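Local coordinates for protein beta-mannosidase (Trichoderma harzianum, PDB 4CVU) that probably hydrolyses beta-mannosidic bonds, releasing terminal mannose from manno-oligosaccharides as a family 2 glycoside hydrolase, at residues W431-A436 with N476-L481; T231-F236 with R344-R349; G425-D430 with T469-R474; F416-V421 with L442-F447. All blocks are in the same frame, centred on the assembly; numbering follows the deposited sequence.

Contact 1 of 4, residues W431-A436 with N476-L481; sequences WIYDIA and NHHASL. With CD (cadmium ion), chain S; CD (cadmium ion), chain R.
With CG beside its backbone N (chi1 -74°) and the ring turned by chi2 of -69°, H478 lays one imidazole face under CB of Y433, which sits 3.4 Å from the centroid of the H478 ring and almost on its normal. The two ring planes differ by 28° but are slid so far apart that they barely overlap, so the methylene carries the contact. CE1 of H477 covers the opposite face of H478 near the rim. Within the imidazole plane, D434 OD1 approaches H478 CE1 at 3.1 Å, and a cadmium-bound water is hydrogen-bonded to H478 NE2 at 3.1 Å. ND1 of H478 is hydrogen-bonded to D437. A leucine in place of H478 would probably leave D437 and that water without their ring partner. H477 NE2 binds the same cadmium ion as this water, whereas D434 chelates a second one through both oxygens. Farther along, S480 CB meets A436 CB at 3.6 Å. Helix 430-439 thus packs on the loop between helix 458-475 and strand 481-485; L443 of strand 442-446 touches Y433, A436 and S480, while helix 401-413 covers W431 and I435.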
# COMPACT_ATOMS: atom_id res chain seq x y z
N TRP A 431 20.87 -27.03 -2.61
CA TRP A 431 20.09 -27.06 -1.40
C TRP A 431 18.59 -27.33 -1.60
O TRP A 431 17.96 -27.88 -0.72
CB TRP A 431 20.34 -25.83 -0.52
CG TRP A 431 19.83 -24.53 -1.05
CD1 TRP A 431 20.52 -23.61 -1.80
CD2 TRP A 431 18.55 -23.96 -0.80
NE1 TRP A 431 19.73 -22.52 -2.06
CE2 TRP A 431 18.51 -22.71 -1.46
CE3 TRP A 431 17.41 -24.39 -0.10
CZ2 TRP A 431 17.39 -21.87 -1.42
CZ3 TRP A 431 16.30 -23.56 -0.07
CH2 TRP A 431 16.30 -22.31 -0.72
N ILE A 432 18.05 -27.01 -2.78
CA ILE A 432 16.64 -27.24 -3.07
C ILE A 432 16.41 -28.71 -3.47
O ILE A 432 15.43 -29.31 -3.03
CB ILE A 432 16.10 -26.27 -4.15
CG1 ILE A 432 16.13 -24.84 -3.63
CG2 ILE A 432 14.67 -26.65 -4.54
CD1 ILE A 432 15.66 -23.79 -4.61
N TYR A 433 17.27 -29.27 -4.31
CA TYR A 433 17.25 -30.71 -4.61
C TYR A 433 17.45 -31.50 -3.32
O TYR A 433 16.88 -32.56 -3.16
CB TYR A 433 18.33 -31.12 -5.64
CG TYR A 433 17.92 -30.93 -7.10
CD1 TYR A 433 18.13 -29.72 -7.77
CD2 TYR A 433 17.36 -31.97 -7.83
CE1 TYR A 433 17.75 -29.55 -9.11
CE2 TYR A 433 17.01 -31.81 -9.17
CZ TYR A 433 17.21 -30.59 -9.81
OH TYR A 433 16.85 -30.41 -11.15
N ASP A 434 18.24 -30.99 -2.37
CA ASP A 434 18.38 -31.66 -1.08
C ASP A 434 17.07 -31.86 -0.36
O ASP A 434 16.83 -32.92 0.24
CB ASP A 434 19.28 -30.85 -0.14
CG ASP A 434 20.74 -30.99 -0.46
OD1 ASP A 434 21.13 -31.85 -1.31
OD2 ASP A 434 21.49 -30.20 0.16
N ILE A 435 16.22 -30.85 -0.40
CA ILE A 435 14.94 -30.89 0.25
C ILE A 435 14.10 -31.97 -0.46
O ILE A 435 13.48 -32.84 0.15
CB ILE A 435 14.28 -29.51 0.18
CG1 ILE A 435 14.99 -28.59 1.19
CG2 ILE A 435 12.80 -29.62 0.57
CD1 ILE A 435 14.78 -27.13 0.98
N ALA A 436 14.12 -31.93 -1.76
CA ALA A 436 13.37 -32.94 -2.54
C ALA A 436 13.85 -34.34 -2.20
O ALA A 436 13.08 -35.20 -1.79
CB ALA A 436 13.55 -32.63 -4.01
N ASN A 476 23.66 -34.61 -10.80
CA ASN A 476 23.46 -36.03 -11.10
C ASN A 476 23.31 -36.94 -9.88
O ASN A 476 22.65 -37.96 -9.95
CB ASN A 476 24.60 -36.58 -11.96
CG ASN A 476 24.22 -37.87 -12.62
OD1 ASN A 476 23.34 -37.91 -13.47
ND2 ASN A 476 24.84 -38.95 -12.19
N HIS A 477 23.92 -36.56 -8.76
CA HIS A 477 23.91 -37.40 -7.57
C HIS A 477 22.65 -37.33 -6.72
O HIS A 477 22.54 -38.06 -5.74
CB HIS A 477 25.07 -36.98 -6.67
CG HIS A 477 24.86 -35.68 -5.99
ND1 HIS A 477 24.36 -35.58 -4.71
CD2 HIS A 477 25.06 -34.41 -6.41
CE1 HIS A 477 24.28 -34.31 -4.36
NE2 HIS A 477 24.69 -33.58 -5.38
N HIS A 478 21.75 -36.38 -7.04
CA HIS A 478 20.52 -36.22 -6.29
C HIS A 478 19.53 -37.31 -6.59
O HIS A 478 19.13 -37.47 -7.75
CB HIS A 478 19.90 -34.86 -6.60
CG HIS A 478 20.62 -33.72 -5.97
ND1 HIS A 478 20.63 -33.52 -4.61
CD2 HIS A 478 21.40 -32.75 -6.50
CE1 HIS A 478 21.33 -32.44 -4.33
NE2 HIS A 478 21.84 -31.97 -5.45
N ALA A 479 19.10 -38.05 -5.56
CA ALA A 479 18.09 -39.11 -5.77
C ALA A 479 16.75 -38.61 -6.30
O ALA A 479 16.04 -39.33 -7.02
CB ALA A 479 17.89 -39.91 -4.51
N SER A 480 16.41 -37.35 -5.98
CA SER A 480 15.15 -36.74 -6.45
C SER A 480 15.12 -36.48 -7.98
O SER A 480 14.06 -36.40 -8.57
CB SER A 480 14.92 -35.44 -5.71
OG SER A 480 15.74 -34.46 -6.28
N LEU A 481 16.29 -36.35 -8.60
CA LEU A 481 16.37 -36.01 -10.01
C LEU A 481 15.77 -37.15 -10.80
O LEU A 481 16.15 -38.29 -10.63
CB LEU A 481 17.83 -35.77 -10.44
CG LEU A 481 18.08 -35.55 -11.94
CD1 LEU A 481 17.34 -34.31 -12.43
CD2 LEU A 481 19.58 -35.45 -12.25
CD CD S . 25.22 -30.87 -5.11
CD CD R . 23.61 -31.10 -0.80
O HOH W 1 23.74 -29.89 -6.81
O HOH W 2 24.55 -30.29 0.93
O HOH W 3 24.83 -33.32 -1.22
O HOH W 4 26.92 -30.15 -3.17

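Contact 2 of 4, residues T231-F236 with R344-R349; sequences TDIDIF and RRVGFR
I235 lays its CD1 over one face of the F348 ring, displaced toward the rim and 4.3 Å from the ring centroid. Its other branch reaches the same ring: CG2 of I235 comes to 3.5 Å from CD2 of F348. Both branches are used because CG1 stands beside the backbone N (chi1 -60°) and CG2 beside the carbonyl carbon, which spreads the fork across the phenylalanine. CD1 also closes on V346 CG2 at 3.6 Å, the two side chains meeting at about a right angle, and V346 turns its other methyl to I233, with CG1 4.1 Å from I233 CG2. At the opposite end the chemistry becomes polar. R344 bends at chi2 (-59°), and its guanidinium presents a face to T231 CB, 3.8 Å above the plane. A water lying in the plane of that group accepts from R344 NE at 2.8 Å and donates to T231 O at 3.2 Å, joining the strands indirectly; the T231 hydroxyl is itself bonded to S342. The axes of segments 231-236 and 344-346 pass 9.3 Å apart at 18°, too far for backbone pairing, and their strands, 227-237 and 340-346, are hydrogen-bonded to different neighbours, 252-261 and 324-332. Inward-facing aliphatic and aromatic side chains between two such layers are characteristic of the immunoglobulin-like beta-sandwich that family 2 glycoside hydrolases carry beside their catalytic barrel.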
# COMPACT_ATOMS: atom_id res chain seq x y z
N THR A 231 31.40 -32.15 -8.56
CA THR A 231 31.55 -33.61 -8.42
C THR A 231 30.33 -34.34 -8.99
O THR A 231 29.20 -34.11 -8.56
CB THR A 231 31.73 -33.98 -6.94
OG1 THR A 231 32.94 -33.38 -6.42
CG2 THR A 231 31.80 -35.49 -6.75
N ASP A 232 30.57 -35.20 -9.98
CA ASP A 232 29.53 -36.02 -10.60
C ASP A 232 29.59 -37.39 -9.96
O ASP A 232 30.61 -38.11 -10.12
CB ASP A 232 29.75 -36.08 -12.12
CG ASP A 232 28.63 -36.87 -12.86
OD1 ASP A 232 27.92 -37.70 -12.24
OD2 ASP A 232 28.52 -36.66 -14.10
N ILE A 233 28.53 -37.76 -9.23
CA ILE A 233 28.34 -39.12 -8.72
C ILE A 233 27.21 -39.73 -9.52
O ILE A 233 26.10 -39.11 -9.62
CB ILE A 233 27.96 -39.17 -7.24
CG1 ILE A 233 28.97 -38.38 -6.35
CG2 ILE A 233 27.87 -40.60 -6.76
CD1 ILE A 233 30.39 -38.91 -6.39
N ASP A 234 27.47 -40.88 -10.11
CA ASP A 234 26.49 -41.57 -10.95
C ASP A 234 26.35 -42.98 -10.38
O ASP A 234 27.29 -43.79 -10.47
CB ASP A 234 26.93 -41.61 -12.41
CG ASP A 234 25.80 -41.96 -13.37
OD1 ASP A 234 24.59 -41.89 -13.02
OD2 ASP A 234 26.13 -42.29 -14.52
N ILE A 235 25.23 -43.23 -9.71
CA ILE A 235 24.92 -44.53 -9.18
C ILE A 235 23.86 -45.15 -10.08
O ILE A 235 22.76 -44.60 -10.23
CB ILE A 235 24.43 -44.47 -7.75
CG1 ILE A 235 25.52 -43.85 -6.86
CG2 ILE A 235 24.11 -45.86 -7.28
CD1 ILE A 235 25.10 -43.63 -5.44
N PHE A 236 24.22 -46.25 -10.72
CA PHE A 236 23.35 -46.92 -11.68
C PHE A 236 23.50 -48.44 -11.55
O PHE A 236 24.39 -48.92 -10.85
CB PHE A 236 23.66 -46.47 -13.11
CG PHE A 236 25.10 -46.59 -13.50
CD1 PHE A 236 26.04 -45.66 -13.06
CD2 PHE A 236 25.52 -47.65 -14.29
CE1 PHE A 236 27.36 -45.78 -13.42
CE2 PHE A 236 26.84 -47.78 -14.65
CZ PHE A 236 27.77 -46.85 -14.20
N ARG A 344 29.12 -35.87 -1.00
CA ARG A 344 27.77 -35.67 -1.46
C ARG A 344 26.80 -36.60 -0.72
O ARG A 344 27.21 -37.63 -0.18
CB ARG A 344 27.70 -35.93 -2.97
CG ARG A 344 28.45 -34.91 -3.83
CD ARG A 344 27.94 -33.49 -3.65
NE ARG A 344 28.51 -32.54 -4.59
CZ ARG A 344 29.61 -31.82 -4.38
NH1 ARG A 344 30.29 -31.92 -3.27
NH2 ARG A 344 30.02 -30.97 -5.30
N ARG A 345 25.52 -36.26 -0.71
CA ARG A 345 24.49 -37.17 -0.21
C ARG A 345 23.77 -37.81 -1.40
O ARG A 345 23.34 -37.12 -2.32
CB ARG A 345 23.53 -36.46 0.73
CG ARG A 345 22.51 -37.41 1.36
CD ARG A 345 21.68 -36.78 2.47
NE ARG A 345 20.78 -35.76 1.96
CZ ARG A 345 19.88 -35.08 2.67
NH1 ARG A 345 19.73 -35.31 3.97
NH2 ARG A 345 19.12 -34.18 2.07
N VAL A 346 23.67 -39.12 -1.40
CA VAL A 346 23.17 -39.87 -2.56
C VAL A 346 22.10 -40.91 -2.20
O VAL A 346 21.89 -41.22 -1.05
CB VAL A 346 24.36 -40.58 -3.28
CG1 VAL A 346 25.42 -39.57 -3.67
CG2 VAL A 346 24.98 -41.68 -2.42
N GLY A 347 21.46 -41.46 -3.23
CA GLY A 347 20.52 -42.56 -3.06
C GLY A 347 20.76 -43.66 -4.08
O GLY A 347 21.31 -43.41 -5.17
N PHE A 348 20.38 -44.88 -3.72
CA PHE A 348 20.41 -46.01 -4.61
C PHE A 348 19.02 -46.25 -5.11
O PHE A 348 18.16 -46.72 -4.38
CB PHE A 348 20.95 -47.27 -3.89
CG PHE A 348 22.41 -47.20 -3.59
CD1 PHE A 348 22.86 -46.56 -2.45
CD2 PHE A 348 23.34 -47.77 -4.46
CE1 PHE A 348 24.23 -46.50 -2.18
CE2 PHE A 348 24.69 -47.70 -4.21
CZ PHE A 348 25.13 -47.07 -3.07
N ARG A 349 18.80 -45.86 -6.37
CA ARG A 349 17.55 -46.15 -7.06
C ARG A 349 17.70 -45.97 -8.55
O ARG A 349 18.63 -45.33 -9.02
CB ARG A 349 16.38 -45.30 -6.54
CG ARG A 349 16.67 -43.82 -6.32
CD ARG A 349 16.51 -42.98 -7.58
NE ARG A 349 17.76 -42.91 -8.31
CZ ARG A 349 18.13 -41.89 -9.07
NH1 ARG A 349 17.37 -40.82 -9.19
NH2 ARG A 349 19.30 -41.94 -9.70
O HOH W 5 27.59 -31.69 -7.12
O HOH W 6 20.15 -45.20 -11.44

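Contact 3 of 4, residues G425-D430 with T469-R474; sequences GTYLPD and TYNVRR. With CD (cadmium ion), chain S; CD (cadmium ion), chain R; MAN (alpha-D-mannopyranose), chain E; MAN (alpha-D-mannopyranose), chain B.
R474, Y427 and N471 bury the most surface here, and the arginine joins the loop carbonyl of L428 to the N471 amide on its own helix. Its chain runs extended from the backbone (chi1 179°) until a bend at chi3 (64°) turns the guanidinium edge to the loop. NH1 and NH2 of R474 then converge end-on upon L428 O, at 2.9 and 3.1 Å; the first is tilted slightly from the carbonyl plane, the second stands well above it. On another side of the same flat group, NH2 and NE grip N471 OD1, the shorter bond being NH2 at 2.9 Å. Two acceptors, each held twice in the guanidinium plane, fix the rotation of that group. N471, thus oriented, stacks its amide on one face of the Y427 ring with the planes 13° apart, ND2 lying 3.4 Å from Y427 CD2. Its ND2 is bonded to F132 O, and the tyrosine hydroxyl to E467. A methionine in place of R474 would probably leave L428 O and N471 OD1 without these donors, the amide then relying on its ND2 bonds and the tyrosine ring. Beyond P429, the N-cap residue, D430 OD1 bridges two cadmium ions, at 2.7 Å from each. The contact ties the loop after strand 418-421, where helix 430-439 begins, to the last turns of helix 458-475; W484 of strand 481-485 touches Y427, and strand 227-237 meets R474 through N230.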
# COMPACT_ATOMS: atom_id res chain seq x y z
N GLY A 425 12.76 -20.68 -15.86
CA GLY A 425 13.51 -20.13 -14.74
C GLY A 425 14.94 -20.67 -14.81
O GLY A 425 15.74 -20.23 -15.66
N THR A 426 15.28 -21.60 -13.93
CA THR A 426 16.67 -21.94 -13.77
C THR A 426 17.00 -23.33 -13.29
O THR A 426 16.10 -24.04 -12.83
CB THR A 426 17.29 -20.93 -12.79
OG1 THR A 426 18.71 -20.89 -12.96
CG2 THR A 426 16.97 -21.28 -11.39
N TYR A 427 18.30 -23.69 -13.32
CA TYR A 427 18.80 -24.90 -12.66
C TYR A 427 18.81 -24.66 -11.16
O TYR A 427 19.45 -23.73 -10.70
CB TYR A 427 20.22 -25.34 -13.15
CG TYR A 427 20.33 -25.44 -14.64
CD1 TYR A 427 19.91 -26.57 -15.32
CD2 TYR A 427 20.79 -24.36 -15.39
CE1 TYR A 427 19.97 -26.65 -16.70
CE2 TYR A 427 20.88 -24.43 -16.77
CZ TYR A 427 20.44 -25.57 -17.42
OH TYR A 427 20.50 -25.59 -18.79
N LEU A 428 18.10 -25.50 -10.41
CA LEU A 428 17.97 -25.28 -8.99
C LEU A 428 19.27 -25.50 -8.27
O LEU A 428 20.07 -26.41 -8.60
CB LEU A 428 16.88 -26.18 -8.35
CG LEU A 428 15.46 -26.06 -8.90
CD1 LEU A 428 14.54 -26.97 -8.12
CD2 LEU A 428 14.93 -24.63 -8.86
N PRO A 429 19.52 -24.68 -7.26
CA PRO A 429 20.70 -24.91 -6.43
C PRO A 429 20.63 -26.23 -5.68
O PRO A 429 19.53 -26.73 -5.42
CB PRO A 429 20.66 -23.72 -5.45
CG PRO A 429 19.85 -22.68 -6.12
CD PRO A 429 18.84 -23.42 -6.96
N ASP A 430 21.80 -26.80 -5.34
CA ASP A 430 21.90 -28.05 -4.60
C ASP A 430 20.95 -28.11 -3.38
O ASP A 430 20.31 -29.14 -3.15
CB ASP A 430 23.38 -28.31 -4.15
CG ASP A 430 23.51 -29.48 -3.14
OD1 ASP A 430 23.15 -30.67 -3.44
OD2 ASP A 430 23.98 -29.22 -2.01
N THR A 469 27.08 -29.20 -19.30
CA THR A 469 28.08 -30.05 -18.66
C THR A 469 28.23 -29.77 -17.15
O THR A 469 28.23 -30.69 -16.33
CB THR A 469 29.47 -29.87 -19.34
OG1 THR A 469 29.38 -30.19 -20.74
CG2 THR A 469 30.49 -30.78 -18.68
N TYR A 470 28.32 -28.50 -16.79
CA TYR A 470 28.39 -28.12 -15.37
C TYR A 470 27.15 -28.57 -14.55
O TYR A 470 27.26 -29.22 -13.52
CB TYR A 470 28.54 -26.60 -15.25
CG TYR A 470 28.46 -26.13 -13.81
CD1 TYR A 470 29.43 -26.50 -12.90
CD2 TYR A 470 27.39 -25.35 -13.36
CE1 TYR A 470 29.37 -26.10 -11.58
CE2 TYR A 470 27.31 -24.92 -12.03
CZ TYR A 470 28.30 -25.29 -11.14
OH TYR A 470 28.25 -24.89 -9.83
N ASN A 471 25.96 -28.23 -15.04
CA ASN A 471 24.74 -28.54 -14.28
C ASN A 471 24.36 -30.02 -14.26
O ASN A 471 23.96 -30.52 -13.21
CB ASN A 471 23.61 -27.67 -14.75
CG ASN A 471 23.79 -26.23 -14.33
OD1 ASN A 471 23.69 -25.90 -13.15
ND2 ASN A 471 24.09 -25.36 -15.30
N VAL A 472 24.51 -30.73 -15.39
CA VAL A 472 24.29 -32.20 -15.42
C VAL A 472 25.22 -32.91 -14.42
O VAL A 472 24.77 -33.78 -13.64
CB VAL A 472 24.45 -32.80 -16.82
CG1 VAL A 472 24.67 -34.31 -16.75
CG2 VAL A 472 23.23 -32.52 -17.69
N ARG A 473 26.50 -32.54 -14.43
CA ARG A 473 27.48 -33.10 -13.47
C ARG A 473 27.16 -32.73 -12.03
O ARG A 473 27.21 -33.60 -11.13
CB ARG A 473 28.93 -32.67 -13.80
CG ARG A 473 29.50 -33.30 -15.06
CD ARG A 473 30.85 -32.69 -15.45
NE ARG A 473 31.96 -33.06 -14.55
CZ ARG A 473 32.50 -34.28 -14.48
NH1 ARG A 473 32.01 -35.28 -15.23
NH2 ARG A 473 33.52 -34.52 -13.66
N ARG A 474 26.83 -31.45 -11.81
CA ARG A 474 26.49 -30.94 -10.47
C ARG A 474 25.31 -31.67 -9.83
O ARG A 474 25.37 -32.02 -8.65
CB ARG A 474 26.21 -29.42 -10.52
CG ARG A 474 25.83 -28.77 -9.18
CD ARG A 474 25.68 -27.24 -9.27
NE ARG A 474 24.58 -26.84 -10.14
CZ ARG A 474 23.31 -26.74 -9.76
NH1 ARG A 474 22.95 -26.96 -8.50
NH2 ARG A 474 22.38 -26.40 -10.64
CD CD S . 25.22 -30.87 -5.11
CD CD R . 23.61 -31.10 -0.80
C1 MAN E . 35.32 -30.90 -20.12
C2 MAN E . 36.51 -30.02 -19.81
C3 MAN E . 37.52 -30.82 -19.00
C4 MAN E . 36.85 -31.51 -17.80
C5 MAN E . 35.54 -32.20 -18.17
C6 MAN E . 34.81 -32.70 -16.94
O2 MAN E . 36.09 -28.90 -19.04
O3 MAN E . 38.52 -29.94 -18.52
O4 MAN E . 37.68 -32.53 -17.27
O5 MAN E . 34.73 -31.35 -18.90
O6 MAN E . 34.54 -31.67 -16.01
C1 MAN B . 35.95 -27.71 -19.82
C2 MAN B . 35.73 -26.55 -18.86
C3 MAN B . 34.39 -26.70 -18.15
C4 MAN B . 33.26 -26.84 -19.16
C5 MAN B . 33.59 -27.93 -20.18
C6 MAN B . 32.60 -27.98 -21.34
O2 MAN B . 35.72 -25.35 -19.60
O3 MAN B . 34.18 -25.61 -17.30
O4 MAN B . 32.08 -27.22 -18.46
O5 MAN B . 34.89 -27.76 -20.75
O6 MAN B . 32.85 -29.13 -22.14
O HOH W 1 23.74 -29.89 -6.81
O HOH W 2 24.55 -30.29 0.93
O HOH W 3 24.83 -33.32 -1.22
O HOH W 4 26.92 -30.15 -3.17

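Contact 4 of 4, residues F416-V421 with L442-F447; sequences FNMLRV and LLWSEF
Strands 418-421 and 442-446 run parallel, their axes 4.7 Å apart at 14°, with L442 N bonded to N417 O, L419 N to L442 O, W444 N to L419 O and V421 N to W444 O, each at 2.9 Å. On the face bearing M418, R420, L442 and W444, the arginine extends from CG to NE and passes over the tryptophan: CD of R420 lies over the five-membered ring of W444, 3.8 Å from its centroid. This path delivers the guanidinium to E446 in a side-on salt bridge. NE of R420 meets E446 OE2 at 2.6 Å, approaching from above the carboxylate plane, while NH2 reaches the syn lone pair of OE1 at 3.1 Å. The two flat groups are turned 53° from each other, so the pairing is not coplanar. W444 NE1 donates to the anti lone pair of the same OE2, at 2.8 Å, giving that oxygen two firm donors and holding the carboxylate in place. Nearby, the M418 sulfur sits at the indole edge, close to its plane. On the face bearing L419 and L443 the contact is apolar: L443 CD2 rests 3.9 Å from L419 CB, and V421 CG2 also meets L443 CD2. R420 is further bonded to N388, N488 and E594, and E446 to S423. With helix 430-439 as the connection, the two strands form a beta-alpha-beta unit, consistent with the catalytic barrel of family 2 enzymes, flanked in the sheet by strands 380-389 and 481-485, with helix 401-413 lying against L419.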
# COMPACT_ATOMS: atom_id res chain seq x y z
N PHE A 416 1.42 -34.96 -3.46
CA PHE A 416 2.30 -34.99 -4.62
C PHE A 416 3.33 -36.12 -4.52
O PHE A 416 3.67 -36.53 -3.46
CB PHE A 416 3.07 -33.65 -4.78
CG PHE A 416 2.29 -32.53 -5.38
CD1 PHE A 416 0.99 -32.31 -5.06
CD2 PHE A 416 2.90 -31.66 -6.19
CE1 PHE A 416 0.32 -31.23 -5.57
CE2 PHE A 416 2.24 -30.60 -6.70
CZ PHE A 416 0.95 -30.38 -6.38
N ASN A 417 3.81 -36.64 -5.63
CA ASN A 417 5.06 -37.38 -5.66
C ASN A 417 6.02 -36.83 -6.69
O ASN A 417 7.14 -37.33 -6.79
CB ASN A 417 4.84 -38.88 -5.82
CG ASN A 417 4.01 -39.21 -7.03
OD1 ASN A 417 4.09 -38.51 -8.01
ND2 ASN A 417 3.15 -40.20 -6.92
N MET A 418 5.63 -35.76 -7.39
CA MET A 418 6.46 -35.18 -8.45
C MET A 418 6.17 -33.69 -8.63
O MET A 418 5.02 -33.26 -8.48
CB MET A 418 6.20 -35.92 -9.79
CG MET A 418 7.10 -35.50 -10.93
SD MET A 418 6.78 -36.45 -12.45
CE MET A 418 7.82 -37.87 -12.21
N LEU A 419 7.24 -32.94 -8.90
CA LEU A 419 7.19 -31.62 -9.50
C LEU A 419 7.93 -31.63 -10.82
O LEU A 419 9.02 -32.23 -10.96
CB LEU A 419 7.79 -30.52 -8.58
CG LEU A 419 7.16 -30.32 -7.22
CD1 LEU A 419 8.03 -29.44 -6.33
CD2 LEU A 419 5.79 -29.72 -7.35
N ARG A 420 7.37 -30.93 -11.81
CA ARG A 420 8.12 -30.59 -12.98
C ARG A 420 8.77 -29.25 -12.79
O ARG A 420 8.07 -28.25 -12.65
CB ARG A 420 7.23 -30.52 -14.22
CG ARG A 420 7.90 -29.81 -15.37
CD ARG A 420 7.21 -30.16 -16.66
NE ARG A 420 7.76 -29.41 -17.80
CZ ARG A 420 7.11 -28.53 -18.55
NH1 ARG A 420 5.84 -28.20 -18.33
NH2 ARG A 420 7.74 -27.97 -19.56
N VAL A 421 10.10 -29.23 -12.79
CA VAL A 421 10.87 -28.01 -12.66
C VAL A 421 10.96 -27.37 -14.05
O VAL A 421 11.84 -27.67 -14.85
CB VAL A 421 12.26 -28.24 -12.04
CG1 VAL A 421 12.95 -26.92 -11.74
CG2 VAL A 421 12.15 -29.03 -10.77
N LEU A 442 9.88 -36.48 -6.55
CA LEU A 442 10.63 -36.59 -7.80
C LEU A 442 10.65 -35.26 -8.51
O LEU A 442 9.60 -34.59 -8.56
CB LEU A 442 9.97 -37.65 -8.74
CG LEU A 442 10.17 -39.09 -8.26
CD1 LEU A 442 9.37 -40.08 -9.13
CD2 LEU A 442 11.64 -39.45 -8.31
N LEU A 443 11.82 -34.86 -9.03
CA LEU A 443 11.98 -33.64 -9.77
C LEU A 443 12.28 -33.89 -11.25
O LEU A 443 13.42 -34.18 -11.63
CB LEU A 443 13.10 -32.75 -9.18
CG LEU A 443 12.83 -32.23 -7.80
CD1 LEU A 443 13.89 -31.28 -7.29
CD2 LEU A 443 11.43 -31.68 -7.70
N TRP A 444 11.28 -33.74 -12.09
CA TRP A 444 11.49 -33.79 -13.50
C TRP A 444 12.14 -32.47 -13.88
O TRP A 444 11.49 -31.49 -13.84
CB TRP A 444 10.14 -33.98 -14.16
CG TRP A 444 9.92 -33.45 -15.53
CD1 TRP A 444 10.67 -32.59 -16.26
CD2 TRP A 444 8.84 -33.82 -16.38
NE1 TRP A 444 10.11 -32.37 -17.47
CE2 TRP A 444 8.98 -33.12 -17.58
CE3 TRP A 444 7.73 -34.63 -16.20
CZ2 TRP A 444 8.08 -33.24 -18.63
CZ3 TRP A 444 6.84 -34.76 -17.26
CH2 TRP A 444 7.00 -34.06 -18.43
N SER A 445 13.36 -32.50 -14.36
CA SER A 445 14.14 -31.32 -14.59
C SER A 445 14.39 -31.00 -16.04
O SER A 445 14.25 -31.86 -16.89
CB SER A 445 15.45 -31.38 -13.81
OG SER A 445 15.17 -31.73 -12.50
N GLU A 446 14.70 -29.73 -16.30
CA GLU A 446 14.78 -29.25 -17.68
C GLU A 446 15.96 -28.32 -17.88
O GLU A 446 16.43 -27.68 -16.94
CB GLU A 446 13.45 -28.58 -18.09
CG GLU A 446 12.27 -29.56 -18.04
CD GLU A 446 10.97 -29.10 -18.73
OE1 GLU A 446 10.79 -27.94 -19.11
OE2 GLU A 446 10.09 -29.96 -18.87
N PHE A 447 16.45 -28.26 -19.11
CA PHE A 447 17.46 -27.30 -19.50
C PHE A 447 16.82 -25.94 -19.83
O PHE A 447 15.68 -25.89 -20.30
CB PHE A 447 18.26 -27.81 -20.71
CG PHE A 447 18.98 -29.14 -20.49
CD1 PHE A 447 19.41 -29.54 -19.24
CD2 PHE A 447 19.25 -29.96 -21.58
CE1 PHE A 447 20.07 -30.73 -19.07
CE2 PHE A 447 19.92 -31.17 -21.41
CZ PHE A 447 20.33 -31.56 -20.15

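Overall arrangement
All four contacts are largely buried, yet they differ in depth: contact 4 is centred about 6 Å from the middle of the chain, contact 2 about 22 Å. Contacts 1 and 4 share one beta-alpha-beta unit, joined by the Y433 hydroxyl to S445 and by S480 O to L443 N. Contacts 1 and 3 share both cadmium ions and four waters, D430 supplying carboxylate oxygens to the metals from the helix start. Contact 2 belongs to the neighbouring sandwich and reaches the barrel side through N476 to I233 O and H477 to R345 O. Chemistry follows place: sheet bonding and an arginine-carboxylate salt bridge at the centre, metal ligands and arginine-to-carbonyl bonds between, mainly apolar side chains with a water-bridged arginine in the sandwich.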